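Local coordinates for putative cell adhesion protein (Parabacteroides distasonis, PDB 3LIU) that is probably a fimbrillin of the FimA/Mfa1 family, a subunit that assembles into pili and is thought to serve in cell adhesion, at residues I178-D184 with Y360-I366; K209-S213 with E224-F228. One frame throughout, in Å; residues are numbered along the deposited sequence. Where two conformers were deposited one is given.

Contact 1: I178-D184 with Y360-I366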
loop_
_atom_site.group_PDB
_atom_site.type_symbol
_atom_site.label_atom_id
_atom_site.label_comp_id
_atom_site.label_asym_id
_atom_site.label_seq_id
_atom_site.Cartn_x
_atom_site.Cartn_y
_atom_site.Cartn_z
ATOM N N ILE A 178 4.571 -0.397 5.857
ATOM C CA ILE A 178 4.401 -0.277 7.295
ATOM C C ILE A 178 5.541 -1.011 7.980
ATOM O O ILE A 178 5.838 -2.185 7.663
ATOM C CB ILE A 178 3.020 -0.831 7.799
ATOM C CG1 ILE A 178 1.867 -0.073 7.161
ATOM C CG2 ILE A 178 2.903 -0.730 9.323
ATOM C CD1 ILE A 178 0.429 -0.648 7.480
ATOM N N ALA A 179 6.185 -0.338 8.918
ATOM C CA ALA A 179 7.299 -0.943 9.672
ATOM C C ALA A 179 7.310 -0.488 11.115
ATOM O O ALA A 179 6.882 0.629 11.427
ATOM C CB ALA A 179 8.619 -0.619 9.023
ATOM N N LEU A 180 7.776 -1.388 11.986
ATOM C CA LEU A 180 8.055 -1.111 13.367
ATOM C C LEU A 180 9.491 -0.594 13.456
ATOM O O LEU A 180 10.457 -1.340 13.200
ATOM C CB LEU A 180 7.907 -2.383 14.237
ATOM C CG LEU A 180 8.165 -2.207 15.740
ATOM C CD1 LEU A 180 7.017 -1.476 16.435
ATOM C CD2 LEU A 180 8.479 -3.546 16.439
ATOM N N ALA A 181 9.609 0.678 13.817
ATOM C CA ALA A 181 10.863 1.385 13.912
ATOM C C ALA A 181 11.485 1.139 15.277
ATOM O O ALA A 181 12.683 1.106 15.402
ATOM C CB ALA A 181 10.625 2.871 13.700
ATOM N N GLY A 182 10.688 0.960 16.306
ATOM C CA GLY A 182 11.271 0.574 17.608
ATOM C C GLY A 182 10.215 0.173 18.614
ATOM O O GLY A 182 9.048 0.492 18.452
ATOM N N ALA A 183 10.628 -0.565 19.642
ATOM C CA ALA A 183 9.706 -1.005 20.688
ATOM C C ALA A 183 10.425 -1.108 22.005
ATOM O O ALA A 183 11.007 -2.140 22.295
ATOM C CB ALA A 183 9.102 -2.334 20.334
ATOM N N ASP A 184 10.388 -0.046 22.804
ATOM C CA ASP A 184 11.021 -0.065 24.125
ATOM C C ASP A 184 10.018 0.190 25.251
ATOM O O ASP A 184 8.834 0.281 25.005
ATOM C CB ASP A 184 12.187 0.933 24.178
ATOM C CG ASP A 184 11.784 2.332 23.760
ATOM O OD1 ASP A 184 10.589 2.682 23.903
ATOM O OD2 ASP A 184 12.677 3.080 23.290
ATOM N N TYR A 360 5.166 4.255 6.760
ATOM C CA TYR A 360 4.724 4.397 8.129
ATOM C C TYR A 360 5.800 3.793 9.028
ATOM O O TYR A 360 6.178 2.607 8.868
ATOM C CB TYR A 360 3.394 3.670 8.319
ATOM C CG TYR A 360 2.265 4.325 7.625
ATOM C CD1 TYR A 360 2.086 4.172 6.257
ATOM C CD2 TYR A 360 1.343 5.098 8.320
ATOM C CE1 TYR A 360 1.022 4.786 5.602
ATOM C CE2 TYR A 360 0.288 5.711 7.673
ATOM C CZ TYR A 360 0.140 5.584 6.324
ATOM O OH TYR A 360 -0.915 6.217 5.695
ATOM N N GLU A 361 6.350 4.623 9.910
ATOM C CA GLU A 361 7.382 4.204 10.860
ATOM C C GLU A 361 6.797 4.309 12.246
ATOM O O GLU A 361 6.505 5.417 12.723
ATOM C CB GLU A 361 8.614 5.096 10.746
ATOM C CG GLU A 361 9.245 5.102 9.377
ATOM C CD GLU A 361 9.924 3.792 9.033
ATOM O OE1 GLU A 361 10.199 2.995 9.961
ATOM O OE2 GLU A 361 10.180 3.564 7.834
ATOM N N ILE A 362 6.565 3.142 12.877
ATOM C CA ILE A 362 5.863 3.034 14.175
ATOM C C ILE A 362 6.876 2.762 15.303
ATOM O O ILE A 362 7.673 1.831 15.220
ATOM C CB ILE A 362 4.788 1.907 14.116
ATOM C CG1 ILE A 362 3.789 2.226 12.980
ATOM C CG2 ILE A 362 4.100 1.723 15.481
ATOM C CD1 ILE A 362 2.736 1.235 12.749
ATOM N N SER A 363 6.874 3.613 16.319
ATOM C CA SER A 363 7.701 3.429 17.500
ATOM C C SER A 363 6.798 3.224 18.695
ATOM O O SER A 363 5.961 4.082 19.007
ATOM C CB SER A 363 8.582 4.665 17.735
ATOM O OG SER A 363 9.406 4.868 16.608
ATOM N N LEU A 364 6.977 2.092 19.365
ATOM C CA LEU A 364 6.154 1.736 20.507
ATOM C C LEU A 364 6.843 1.970 21.837
ATOM O O LEU A 364 8.044 1.724 21.976
ATOM C CB LEU A 364 5.747 0.268 20.390
ATOM C CG LEU A 364 4.923 -0.070 19.161
ATOM C CD1 LEU A 364 4.438 -1.564 19.255
ATOM C CD2 LEU A 364 3.774 0.914 19.016
ATOM N N THR A 365 6.089 2.473 22.811
ATOM C CA THR A 365 6.576 2.567 24.183
ATOM C C THR A 365 5.682 1.630 24.978
ATOM O O THR A 365 4.483 1.886 25.123
ATOM C CB THR A 365 6.487 3.987 24.769
ATOM O OG1 THR A 365 7.310 4.870 24.000
ATOM C CG2 THR A 365 6.957 4.028 26.256
ATOM N N ILE A 366 6.252 0.532 25.462
ATOM C CA ILE A 366 5.490 -0.447 26.226
ATOM C C ILE A 366 5.580 -0.110 27.705
ATOM O O ILE A 366 6.675 0.024 28.244
ATOM C CB ILE A 366 6.017 -1.859 25.913
ATOM C CG1 ILE A 366 5.659 -2.182 24.451
ATOM C CG2 ILE A 366 5.443 -2.894 26.909
ATOM C CD1 ILE A 366 6.509 -3.140 23.869
#
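Ile178-Asp184 and Tyr360-Ile366 run side by side as parallel strands, their axes 4.3 Å apart at the closest and their directions 30° apart. The register slips by one residue at Ala181, a beta bulge. There the carbonyl O of Ile362 takes two donors, Ala181 N at 2.7 Å and, more weakly, Gly182 N at 3.3 Å. Beyond the bulge Gly182 O accepts from Leu364 N at 2.8 Å, and Asp184 O takes Ile366 N in its carbonyl plane. In this strand-rich chain of the FimA/Mfa1 family, strand 358-366 thus pairs in parallel with strand 172-185, and it pairs antiparallel with strand 383-391.

Ile178, Leu180, Ile362 and Leu364 share one buried face. Leu180 holds CG anti to its own N (chi1 -179°), which lays CD1 against Leu364 CG at 3.7 Å; the two side chains meet nearly at a right angle. Ile178 meets Ile362 methyl to methyl, CG2 to CD1, at 4.0 Å. Val311 of strand 308-319 packs on both Leu180 and Leu364. The other face, with Glu361, Ser363 and Thr365, is more polar. Ala181, the extra residue of the bulge, turns its methyl toward the partner strand, CB 3.7 Å from Ser363 OG.

Contact 2: K209-S213 with E224-F228; sequences KGVSS and EKDFF
Lys209 lies along Phe227, the lysine chain and the phenylalanine side chain running alongside each other in opposing senses. Lys209 is extended beyond CG, and its CE sits over one ring face, nearer the rim than the centre, in a CH-pi contact 3.9 Å from the centroid. The extended chain carries NZ past the ring to two acceptors. One is Glu224 OE2 at 2.9 Å, a salt bridge met on the anti side of the carboxylate; Glu224 OE1 is held by Thr288 OG1. The other is Lys225 O, also at 2.9 Å. Glu291 forms a second salt bridge to the same NZ. Val211 adds to the apolar patch, with CG2 3.5 Å from Phe227 CE1. A methionine in place of Lys209 would probably leave Glu224 OE2 and Lys225 O without this donor.

The contact ties the end of the long strand 193-213 to the loop that leads on to strand 238-240. Side chains of strand 113-115 also touch Val211 and Lys225. Lys225 bends at chi2 (-52°), passes its CG over Ser212 CA at 3.7 Å and gives NZ to Ser213 OG at 2.9 Å. Its charge is paired with Glu111. Two waters complete the join: one links Val211 O to Lys225 N, the other bridges Ser213 OG and Glu224 O, its oxygen 2.8 Å from Glu224 O.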
loop_
_atom_site.group_PDB
_atom_site.type_symbol
_atom_site.label_atom_id
_atom_site.label_comp_id
_atom_site.label_asym_id
_atom_site.label_seq_id
_atom_site.Cartn_x
_atom_site.Cartn_y
_atom_site.Cartn_z
ATOM N N LYS A 209 -6.270 -4.386 3.786
ATOM C CA LYS A 209 -7.108 -4.561 2.604
ATOM C C LYS A 209 -6.263 -5.249 1.541
ATOM O O LYS A 209 -5.152 -4.815 1.223
ATOM C CB LYS A 209 -7.719 -3.261 2.135
ATOM C CG LYS A 209 -8.904 -2.858 2.994
ATOM C CD LYS A 209 -9.744 -1.767 2.426
ATOM C CE LYS A 209 -10.992 -1.518 3.305
ATOM N NZ LYS A 209 -11.838 -0.402 2.839
ATOM N N GLY A 210 -6.767 -6.371 1.041
ATOM C CA GLY A 210 -6.007 -7.159 0.095
ATOM C C GLY A 210 -6.384 -6.902 -1.330
ATOM O O GLY A 210 -5.871 -7.561 -2.234
ATOM N N VAL A 211 -7.294 -5.944 -1.530
ATOM C CA VAL A 211 -7.716 -5.503 -2.866
ATOM C C VAL A 211 -7.670 -3.977 -2.940
ATOM O O VAL A 211 -7.823 -3.280 -1.926
ATOM C CB VAL A 211 -9.142 -5.951 -3.253
ATOM C CG1 VAL A 211 -9.256 -7.465 -3.458
ATOM C CG2 VAL A 211 -10.181 -5.447 -2.199
ATOM N N SER A 212 -7.474 -3.478 -4.161
ATOM C CA SER A 212 -7.361 -2.031 -4.469
ATOM C C SER A 212 -7.735 -1.781 -5.926
ATOM O O SER A 212 -7.616 -2.666 -6.780
ATOM C CB SER A 212 -5.921 -1.520 -4.225
ATOM O OG SER A 212 -5.718 -0.154 -4.652
ATOM N N SER A 213 -8.180 -0.576 -6.233
ATOM C CA SER A 213 -8.225 -0.125 -7.640
ATOM C C SER A 213 -6.763 0.058 -8.139
ATOM O O SER A 213 -5.868 0.325 -7.349
ATOM C CB SER A 213 -8.998 1.204 -7.752
ATOM O OG SER A 213 -10.357 0.987 -7.464
ATOM N N GLU A 224 -8.568 3.182 -2.841
ATOM C CA GLU A 224 -9.142 2.264 -1.865
ATOM C C GLU A 224 -10.439 1.676 -2.367
ATOM O O GLU A 224 -11.284 2.393 -2.928
ATOM C CB GLU A 224 -9.453 3.014 -0.549
ATOM C CG GLU A 224 -10.026 2.105 0.584
ATOM C CD GLU A 224 -10.224 2.851 1.903
ATOM O OE1 GLU A 224 -10.018 4.072 1.927
ATOM O OE2 GLU A 224 -10.547 2.208 2.928
ATOM N N LYS A 225 -10.627 0.388 -2.117
ATOM C CA LYS A 225 -11.905 -0.278 -2.391
ATOM C C LYS A 225 -12.783 -0.246 -1.149
ATOM O O LYS A 225 -12.339 -0.619 -0.058
ATOM C CB LYS A 225 -11.687 -1.737 -2.747
ATOM C CG LYS A 225 -11.090 -2.030 -4.123
ATOM C CD LYS A 225 -11.845 -1.342 -5.270
ATOM C CE LYS A 225 -11.530 -2.030 -6.610
ATOM N NZ LYS A 225 -12.078 -1.312 -7.789
ATOM N N ASP A 226 -14.030 0.203 -1.320
ATOM C CA ASP A 226 -15.027 0.060 -0.281
ATOM C C ASP A 226 -15.295 -1.413 -0.058
ATOM O O ASP A 226 -15.268 -2.201 -1.001
ATOM C CB ASP A 226 -16.336 0.722 -0.684
ATOM C CG ASP A 226 -16.265 2.198 -0.690
ATOM O OD1 ASP A 226 -15.279 2.787 -0.240
ATOM O OD2 ASP A 226 -17.234 2.789 -1.131
ATOM N N PHE A 227 -15.566 -1.778 1.184
ATOM C CA PHE A 227 -15.908 -3.170 1.557
ATOM C C PHE A 227 -17.350 -3.236 2.018
ATOM O O PHE A 227 -17.924 -2.231 2.428
ATOM C CB PHE A 227 -14.979 -3.680 2.662
ATOM C CG PHE A 227 -13.672 -4.273 2.184
ATOM C CD1 PHE A 227 -12.951 -3.716 1.103
ATOM C CD2 PHE A 227 -13.108 -5.325 2.886
ATOM C CE1 PHE A 227 -11.701 -4.226 0.736
ATOM C CE2 PHE A 227 -11.850 -5.859 2.530
ATOM C CZ PHE A 227 -11.144 -5.328 1.474
ATOM N N PHE A 228 -17.935 -4.428 1.954
ATOM C CA PHE A 228 -19.330 -4.630 2.320
ATOM C C PHE A 228 -20.286 -3.730 1.498
ATOM O O PHE A 228 -20.029 -3.509 0.306
ATOM C CB PHE A 228 -19.486 -4.511 3.841
ATOM C CG PHE A 228 -18.688 -5.542 4.580
ATOM C CD1 PHE A 228 -19.054 -6.884 4.519
ATOM C CD2 PHE A 228 -17.537 -5.206 5.242
ATOM C CE1 PHE A 228 -18.287 -7.864 5.139
ATOM C CE2 PHE A 228 -16.776 -6.185 5.893
ATOM C CZ PHE A 228 -17.150 -7.499 5.845
HETATM O O HOH W 1 -8.159 -0.745 -0.868
HETATM O O HOH W 2 -11.200 2.867 -5.666
#

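How the contacts relate
The two contacts are separate, with centres 26 Å apart and nearest atoms about 9 Å apart. Their strands follow each other in the chain. Strand 172-185 of contact 1 is followed directly by strand 193-213, whose last residues form contact 2. Both segments of contact 2 fall in sequence between the two of contact 1. The segments of contact 1 are 176 residues apart at their closest ends, against 11 for contact 2. Strand 193-213 also reaches contact 1, through Leu200 and Val203 on Leu180. Contact 2 lies nearer the middle of the chain, 11 Å from its centre against 18 Å for contact 1.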